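Local coordinates for protein glucosidase (Croceicoccus marinus, PDB 5Z3K) that probably hydrolyses O-glycosidic bonds as a family 39 beta-glucosidase, with a TIM barrel joined to a beta-sheet domain, at residues F275-A288 / Q327-Q339. Numbering follows the deposited sequence.
Sequences FEDFDNAAFLAAAA and QNARTGAFQLVGQ
Ala281 and Ala333 meet where the last two helices of the (beta/alpha)8 barrel, 277-291 and 329-341, lie side by side. Their stretches 277-288 and 329-339 run nearly parallel, crossing at -17°, and small residues let these axes approach to 7.9 Å. Ala281 CB is a low bump seated on the first turn of the partner helix, 3.3 Å from Ala329 O. Ala333 CB returns the fit by settling 3.5 Å from Ala281 O. Leu284 lays its two methyls against the backbone, CD2 near Arg330 O and CD1 one turn on, near Phe334 N. Further on, Val337 spreads its methyls along one flank of the first helix. Its CG1, anti to the backbone N (chi1 164°), meets Ala288 CB, while CG2 reaches Ala285 CA at 3.6 Å. Ser375 and Leu373 of the beta-sheet domain pack against Ala285 and Val337, so the two helices lie between the barrel's strands and that sheet.

The N-terminal ends are joined by polar bonds. Asp277 OD2 takes Ala329 N on its syn lone pair. OD1 accepts from Arg330 N and, through its anti lone pair, from NE in a salt bridge. With an alanine at Asp277, the Arg330 guanidinium would probably lose its charged mate and be freer to swing, and two amides of the helix start would lose an acceptor. Asn328 and Thr331 form a capping box at that start. Arg330 CD rests 3.7 Å from Asn280 CG, and the bend at chi3 (-69°) swings NE round to Asp277. Phe275 CE1 sits over one guanidinium face, 3.6 Å from Arg330 NH1, while Asp277 OD1 meets NE in the guanidinium plane at 2.8 Å.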
ATOM      1  N   PHE A 275       9.091  13.383  11.833  1.00 19.51           N
ATOM      2  CA  PHE A 275      10.114  12.464  11.365  1.00 19.26           C
ATOM      3  C   PHE A 275      10.990  13.217  10.389  1.00 21.50           C
ATOM      4  O   PHE A 275      10.602  14.266   9.863  1.00 20.72           O
ATOM      5  CB  PHE A 275       9.493  11.237  10.691  1.00 18.34           C
ATOM      6  CG  PHE A 275       8.432  11.586   9.689  1.00 14.43           C
ATOM      7  CD1 PHE A 275       8.781  11.970   8.402  1.00 17.12           C
ATOM      8  CD2 PHE A 275       7.091  11.552  10.042  1.00 15.33           C
ATOM      9  CE1 PHE A 275       7.807  12.323   7.473  1.00 18.79           C
ATOM     10  CE2 PHE A 275       6.109  11.900   9.123  1.00 20.17           C
ATOM     11  CZ  PHE A 275       6.471  12.281   7.834  1.00 15.06           C
ATOM     12  N   GLU A 276      12.176  12.673  10.150  1.00 21.58           N
ATOM     13  CA  GLU A 276      13.008  13.146   9.061  1.00 18.88           C
ATOM     14  C   GLU A 276      12.580  12.477   7.762  1.00 17.38           C
ATOM     15  O   GLU A 276      12.236  11.290   7.742  1.00 16.93           O
ATOM     16  CB  GLU A 276      14.487  12.861   9.331  1.00 20.30           C
ATOM     17  CG  GLU A 276      15.034  13.500  10.607  1.00 21.99           C
ATOM     18  CD  GLU A 276      15.164  15.019  10.512  1.00 32.59           C
ATOM     19  OE1 GLU A 276      15.207  15.564   9.388  1.00 27.59           O
ATOM     20  OE2 GLU A 276      15.229  15.669  11.577  1.00 42.26           O
ATOM     21  N   ASP A 277      12.601  13.259   6.680  1.00 17.51           N
ATOM     22  CA  ASP A 277      12.340  12.744   5.337  1.00 15.92           C
ATOM     23  C   ASP A 277      13.167  11.489   5.047  1.00 15.48           C
ATOM     24  O   ASP A 277      12.635  10.469   4.594  1.00 13.37           O
ATOM     25  CB  ASP A 277      12.628  13.861   4.326  1.00 16.58           C
ATOM     26  CG  ASP A 277      12.589  13.397   2.872  1.00 16.56           C
ATOM     27  OD1 ASP A 277      11.628  12.710   2.475  1.00 16.55           O
ATOM     28  OD2 ASP A 277      13.521  13.757   2.113  1.00 16.88           O
ATOM     29  N   PHE A 278      14.470  11.540   5.324  1.00 13.66           N
ATOM     30  CA  PHE A 278      15.344  10.454   4.892  1.00 17.62           C
ATOM     31  C   PHE A 278      15.212   9.223   5.781  1.00 14.05           C
ATOM     32  O   PHE A 278      15.379   8.102   5.289  1.00 16.04           O
ATOM     33  CB  PHE A 278      16.802  10.934   4.838  1.00 17.73           C
ATOM     34  CG  PHE A 278      17.176  11.883   5.948  1.00 18.54           C
ATOM     35  CD1 PHE A 278      17.653  11.401   7.156  1.00 18.20           C
ATOM     36  CD2 PHE A 278      17.039  13.253   5.785  1.00 20.04           C
ATOM     37  CE1 PHE A 278      17.987  12.265   8.182  1.00 23.31           C
ATOM     38  CE2 PHE A 278      17.370  14.124   6.805  1.00 22.79           C
ATOM     39  CZ  PHE A 278      17.842  13.635   8.004  1.00 22.25           C
ATOM     40  N   ASP A 279      14.897   9.408   7.070  1.00 14.65           N
ATOM     41  CA  ASP A 279      14.586   8.275   7.945  1.00 14.24           C
ATOM     42  C   ASP A 279      13.373   7.514   7.426  1.00 16.05           C
ATOM     43  O   ASP A 279      13.371   6.277   7.352  1.00 12.42           O
ATOM     44  CB  ASP A 279      14.303   8.760   9.371  1.00 17.31           C
ATOM     45  CG  ASP A 279      15.532   9.282  10.080  1.00 18.73           C
ATOM     46  OD1 ASP A 279      16.645   9.102   9.561  1.00 17.88           O
ATOM     47  OD2 ASP A 279      15.372   9.872  11.167  1.00 21.25           O
ATOM     48  N   ASN A 280      12.323   8.256   7.081  1.00 12.33           N
ATOM     49  CA  ASN A 280      11.077   7.666   6.609  1.00 10.95           C
ATOM     50  C   ASN A 280      11.292   6.921   5.297  1.00 13.73           C
ATOM     51  O   ASN A 280      10.775   5.814   5.114  1.00 11.61           O
ATOM     52  CB  ASN A 280      10.032   8.780   6.444  1.00 12.46           C
ATOM     53  CG  ASN A 280       8.603   8.247   6.309  1.00 13.02           C
ATOM     54  OD1 ASN A 280       8.327   7.377   5.482  1.00 13.47           O
ATOM     55  ND2 ASN A 280       7.688   8.785   7.115  1.00 11.65           N
ATOM     56  N   ALA A 281      12.058   7.520   4.377  1.00 12.17           N
ATOM     57  CA  ALA A 281      12.395   6.873   3.111  1.00 13.29           C
ATOM     58  C   ALA A 281      13.066   5.522   3.337  1.00 13.32           C
ATOM     59  O   ALA A 281      12.697   4.516   2.719  1.00 12.09           O
ATOM     60  CB  ALA A 281      13.312   7.789   2.300  1.00 11.43           C
ATOM     61  N   ALA A 282      14.067   5.486   4.218  1.00 11.25           N
ATOM     62  CA  ALA A 282      14.745   4.223   4.483  1.00 13.89           C
ATOM     63  C   ALA A 282      13.794   3.230   5.136  1.00 12.81           C
ATOM     64  O   ALA A 282      13.840   2.028   4.843  1.00 12.24           O
ATOM     65  CB  ALA A 282      15.978   4.452   5.357  1.00 13.47           C
ATOM     66  N   PHE A 283      12.917   3.719   6.013  1.00 11.05           N
ATOM     67  CA  PHE A 283      11.929   2.842   6.643  1.00 12.58           C
ATOM     68  C   PHE A 283      11.036   2.193   5.601  1.00 11.78           C
ATOM     69  O   PHE A 283      10.810   0.977   5.630  1.00 11.08           O
ATOM     70  CB  PHE A 283      11.080   3.626   7.653  1.00 11.12           C
ATOM     71  CG  PHE A 283       9.974   2.811   8.295  1.00 12.09           C
ATOM     72  CD1 PHE A 283       8.760   2.595   7.638  1.00  9.53           C
ATOM     73  CD2 PHE A 283      10.149   2.265   9.567  1.00 11.30           C
ATOM     74  CE1 PHE A 283       7.741   1.837   8.248  1.00 12.73           C
ATOM     75  CE2 PHE A 283       9.143   1.530  10.180  1.00 10.91           C
ATOM     76  CZ  PHE A 283       7.941   1.303   9.518  1.00 13.56           C
ATOM     77  N   LEU A 284      10.478   2.997   4.686  1.00 11.53           N
ATOM     78  CA  LEU A 284       9.482   2.426   3.788  1.00 13.68           C
ATOM     79  C   LEU A 284      10.128   1.461   2.797  1.00 10.65           C
ATOM     80  O   LEU A 284       9.505   0.460   2.424  1.00  8.69           O
ATOM     81  CB  LEU A 284       8.692   3.538   3.090  1.00 14.00           C
ATOM     82  CG  LEU A 284       9.284   4.292   1.916  1.00 14.03           C
ATOM     83  CD1 LEU A 284       8.842   3.630   0.616  1.00 16.12           C
ATOM     84  CD2 LEU A 284       8.835   5.762   1.974  1.00 18.05           C
ATOM     85  N   ALA A 285      11.388   1.696   2.414  1.00 12.24           N
ATOM     86  CA  ALA A 285      12.075   0.725   1.569  1.00 10.62           C
ATOM     87  C   ALA A 285      12.352  -0.571   2.331  1.00 11.41           C
ATOM     88  O   ALA A 285      12.130  -1.669   1.803  1.00 10.18           O
ATOM     89  CB  ALA A 285      13.367   1.329   1.006  1.00 10.58           C
ATOM     90  N   ALA A 286      12.827  -0.475   3.575  1.00 11.91           N
ATOM     91  CA  ALA A 286      13.046  -1.695   4.353  1.00 10.63           C
ATOM     92  C   ALA A 286      11.733  -2.425   4.619  1.00 10.26           C
ATOM     93  O   ALA A 286      11.686  -3.661   4.589  1.00 11.39           O
ATOM     94  CB  ALA A 286      13.751  -1.377   5.676  1.00 11.47           C
ATOM     95  N   ALA A 287      10.650  -1.686   4.870  1.00 10.92           N
ATOM     96  CA  ALA A 287       9.366  -2.334   5.135  1.00 11.26           C
ATOM     97  C   ALA A 287       8.876  -3.113   3.920  1.00 11.29           C
ATOM     98  O   ALA A 287       8.389  -4.244   4.043  1.00  9.92           O
ATOM     99  CB  ALA A 287       8.318  -1.293   5.557  1.00 10.28           C
ATOM    100  N   ALA A 288       8.966  -2.499   2.733  1.00  9.92           N
ATOM    101  CA  ALA A 288       8.621  -3.206   1.506  1.00 10.02           C
ATOM    102  C   ALA A 288       9.452  -4.477   1.338  1.00 10.71           C
ATOM    103  O   ALA A 288       8.921  -5.528   0.972  1.00  9.65           O
ATOM    104  CB  ALA A 288       8.813  -2.279   0.305  1.00 10.90           C
ATOM    105  N   GLN A 327       9.528  16.663  -5.000  1.00 16.39           N
ATOM    106  CA  GLN A 327      10.009  15.348  -4.603  1.00 14.90           C
ATOM    107  C   GLN A 327      11.093  15.450  -3.537  1.00 19.15           C
ATOM    108  O   GLN A 327      11.644  16.522  -3.254  1.00 15.40           O
ATOM    109  CB  GLN A 327      10.521  14.580  -5.826  1.00 13.85           C
ATOM    110  CG  GLN A 327       9.380  14.103  -6.696  1.00 16.25           C
ATOM    111  CD  GLN A 327       9.838  13.532  -8.001  1.00 18.00           C
ATOM    112  OE1 GLN A 327      10.821  12.787  -8.063  1.00 15.99           O
ATOM    113  NE2 GLN A 327       9.136  13.883  -9.067  1.00 17.68           N
ATOM    114  N   ASN A 328      11.380  14.303  -2.933  1.00 13.41           N
ATOM    115  CA  ASN A 328      12.266  14.250  -1.781  1.00 15.13           C
ATOM    116  C   ASN A 328      12.778  12.819  -1.653  1.00 13.00           C
ATOM    117  O   ASN A 328      12.630  12.007  -2.571  1.00 12.33           O
ATOM    118  CB  ASN A 328      11.526  14.730  -0.527  1.00 13.04           C
ATOM    119  CG  ASN A 328      10.213  14.005  -0.327  1.00 15.04           C
ATOM    120  OD1 ASN A 328      10.102  12.822  -0.657  1.00 12.94           O
ATOM    121  ND2 ASN A 328       9.197  14.712   0.181  1.00 11.44           N
ATOM    122  N   ALA A 329      13.371  12.501  -0.501  1.00 13.08           N
ATOM    123  CA  ALA A 329      13.893  11.153  -0.311  1.00 13.19           C
ATOM    124  C   ALA A 329      12.767  10.124  -0.220  1.00 13.61           C
ATOM    125  O   ALA A 329      12.913   8.997  -0.710  1.00 10.86           O
ATOM    126  CB  ALA A 329      14.778  11.091   0.938  1.00 13.23           C
ATOM    127  N   ARG A 330      11.645  10.477   0.412  1.00 11.12           N
ATOM    128  CA  ARG A 330      10.525   9.530   0.494  1.00 12.59           C
ATOM    129  C   ARG A 330       9.983   9.200  -0.895  1.00 12.70           C
ATOM    130  O   ARG A 330       9.728   8.032  -1.214  1.00 10.57           O
ATOM    131  CB  ARG A 330       9.400  10.086   1.374  1.00  8.49           C
ATOM    132  CG  ARG A 330       9.578   9.905   2.884  1.00 12.33           C
ATOM    133  CD  ARG A 330       8.641  10.852   3.641  1.00 10.87           C
ATOM    134  NE  ARG A 330       9.054  12.248   3.491  1.00 14.81           N
ATOM    135  CZ  ARG A 330       8.263  13.297   3.680  1.00 15.52           C
ATOM    136  NH1 ARG A 330       6.992  13.122   4.036  1.00 13.01           N
ATOM    137  NH2 ARG A 330       8.753  14.526   3.520  1.00 15.34           N
ATOM    138  N   THR A 331       9.761  10.222  -1.729  1.00 12.81           N
ATOM    139  CA  THR A 331       9.263   9.936  -3.068  1.00  9.41           C
ATOM    140  C   THR A 331      10.317   9.207  -3.886  1.00 11.39           C
ATOM    141  O   THR A 331       9.976   8.406  -4.761  1.00  9.41           O
ATOM    142  CB  THR A 331       8.812  11.220  -3.781  1.00 10.62           C
ATOM    143  OG1 THR A 331       9.916  12.112  -3.950  1.00 13.12           O
ATOM    144  CG2 THR A 331       7.727  11.934  -2.973  1.00 13.59           C
ATOM    145  N   GLY A 332      11.597   9.459  -3.609  1.00 11.05           N
ATOM    146  CA  GLY A 332      12.635   8.729  -4.304  1.00 10.89           C
ATOM    147  C   GLY A 332      12.608   7.258  -3.934  1.00 11.34           C
ATOM    148  O   GLY A 332      12.602   6.387  -4.805  1.00 11.29           O
ATOM    149  N   ALA A 333      12.565   6.967  -2.630  1.00 13.41           N
ATOM    150  CA  ALA A 333      12.492   5.576  -2.189  1.00 14.90           C
ATOM    151  C   ALA A 333      11.232   4.898  -2.716  1.00 13.16           C
ATOM    152  O   ALA A 333      11.259   3.721  -3.094  1.00 11.22           O
ATOM    153  CB  ALA A 333      12.545   5.500  -0.661  1.00 11.05           C
ATOM    154  N   PHE A 334      10.119   5.632  -2.758  1.00 11.17           N
ATOM    155  CA  PHE A 334       8.873   5.065  -3.266  1.00 11.64           C
ATOM    156  C   PHE A 334       9.030   4.574  -4.701  1.00 10.45           C
ATOM    157  O   PHE A 334       8.575   3.474  -5.039  1.00 10.68           O
ATOM    158  CB  PHE A 334       7.758   6.103  -3.159  1.00 10.47           C
ATOM    159  CG  PHE A 334       6.406   5.603  -3.612  1.00 13.38           C
ATOM    160  CD1 PHE A 334       5.612   4.833  -2.769  1.00 12.11           C
ATOM    161  CD2 PHE A 334       5.924   5.918  -4.875  1.00 13.87           C
ATOM    162  CE1 PHE A 334       4.358   4.386  -3.178  1.00 13.13           C
ATOM    163  CE2 PHE A 334       4.668   5.474  -5.296  1.00 12.92           C
ATOM    164  CZ  PHE A 334       3.890   4.702  -4.448  1.00 10.14           C
ATOM    165  N   GLN A 335       9.699   5.362  -5.557  1.00  9.44           N
ATOM    166  CA  GLN A 335       9.913   4.942  -6.936  1.00  8.76           C
ATOM    167  C   GLN A 335      10.887   3.771  -7.024  1.00 10.25           C
ATOM    168  O   GLN A 335      10.646   2.822  -7.775  1.00 12.21           O
ATOM    169  CB  GLN A 335      10.422   6.119  -7.771  1.00 10.68           C
ATOM    170  CG  GLN A 335       9.392   7.240  -7.954  1.00  8.44           C
ATOM    171  CD  GLN A 335      10.006   8.475  -8.590  1.00 13.20           C
ATOM    172  OE1 GLN A 335      10.131   8.560  -9.810  1.00 15.01           O
ATOM    173  NE2 GLN A 335      10.403   9.427  -7.764  1.00 14.25           N
ATOM    174  N   LEU A 336      12.004   3.824  -6.290  1.00  9.65           N
ATOM    175  CA  LEU A 336      12.982   2.742  -6.398  1.00 10.93           C
ATOM    176  C   LEU A 336      12.405   1.424  -5.889  1.00 10.62           C
ATOM    177  O   LEU A 336      12.703   0.356  -6.441  1.00 13.55           O
ATOM    178  CB  LEU A 336      14.250   3.089  -5.628  1.00 10.75           C
ATOM    179  CG  LEU A 336      14.941   4.413  -5.953  1.00 15.10           C
ATOM    180  CD1 LEU A 336      16.261   4.449  -5.216  1.00 13.70           C
ATOM    181  CD2 LEU A 336      15.135   4.600  -7.446  1.00 13.51           C
ATOM    182  N   VAL A 337      11.588   1.480  -4.832  1.00 10.49           N
ATOM    183  CA  VAL A 337      10.902   0.277  -4.357  1.00 11.27           C
ATOM    184  C   VAL A 337       9.995  -0.285  -5.446  1.00 12.05           C
ATOM    185  O   VAL A 337      10.057  -1.472  -5.787  1.00 10.00           O
ATOM    186  CB  VAL A 337      10.101   0.576  -3.073  1.00 11.44           C
ATOM    187  CG1 VAL A 337       9.104  -0.527  -2.815  1.00 11.19           C
ATOM    188  CG2 VAL A 337      11.025   0.770  -1.873  1.00 10.62           C
ATOM    189  N   GLY A 338       9.118   0.554  -5.994  1.00 12.79           N
ATOM    190  CA  GLY A 338       8.182   0.061  -6.988  1.00 10.37           C
ATOM    191  C   GLY A 338       8.870  -0.525  -8.203  1.00 11.29           C
ATOM    192  O   GLY A 338       8.417  -1.527  -8.763  1.00  9.92           O
ATOM    193  N   GLN A 339       9.972   0.097  -8.636  1.00 10.19           N
ATOM    194  CA  GLN A 339      10.696  -0.434  -9.777  1.00 11.05           C
ATOM    195  C   GLN A 339      11.263  -1.811  -9.464  1.00 11.73           C
ATOM    196  O   GLN A 339      11.283  -2.694 -10.329  1.00 12.05           O
ATOM    197  CB  GLN A 339      11.797   0.537 -10.195  1.00 12.76           C
ATOM    198  CG  GLN A 339      11.208   1.816 -10.803  1.00  9.99           C
ATOM    199  CD  GLN A 339      12.161   2.985 -10.762  1.00 17.48           C
ATOM    200  OE1 GLN A 339      13.335   2.841 -10.429  1.00 15.49           O
ATOM    201  NE2 GLN A 339      11.651   4.167 -11.096  1.00 13.77           N
TER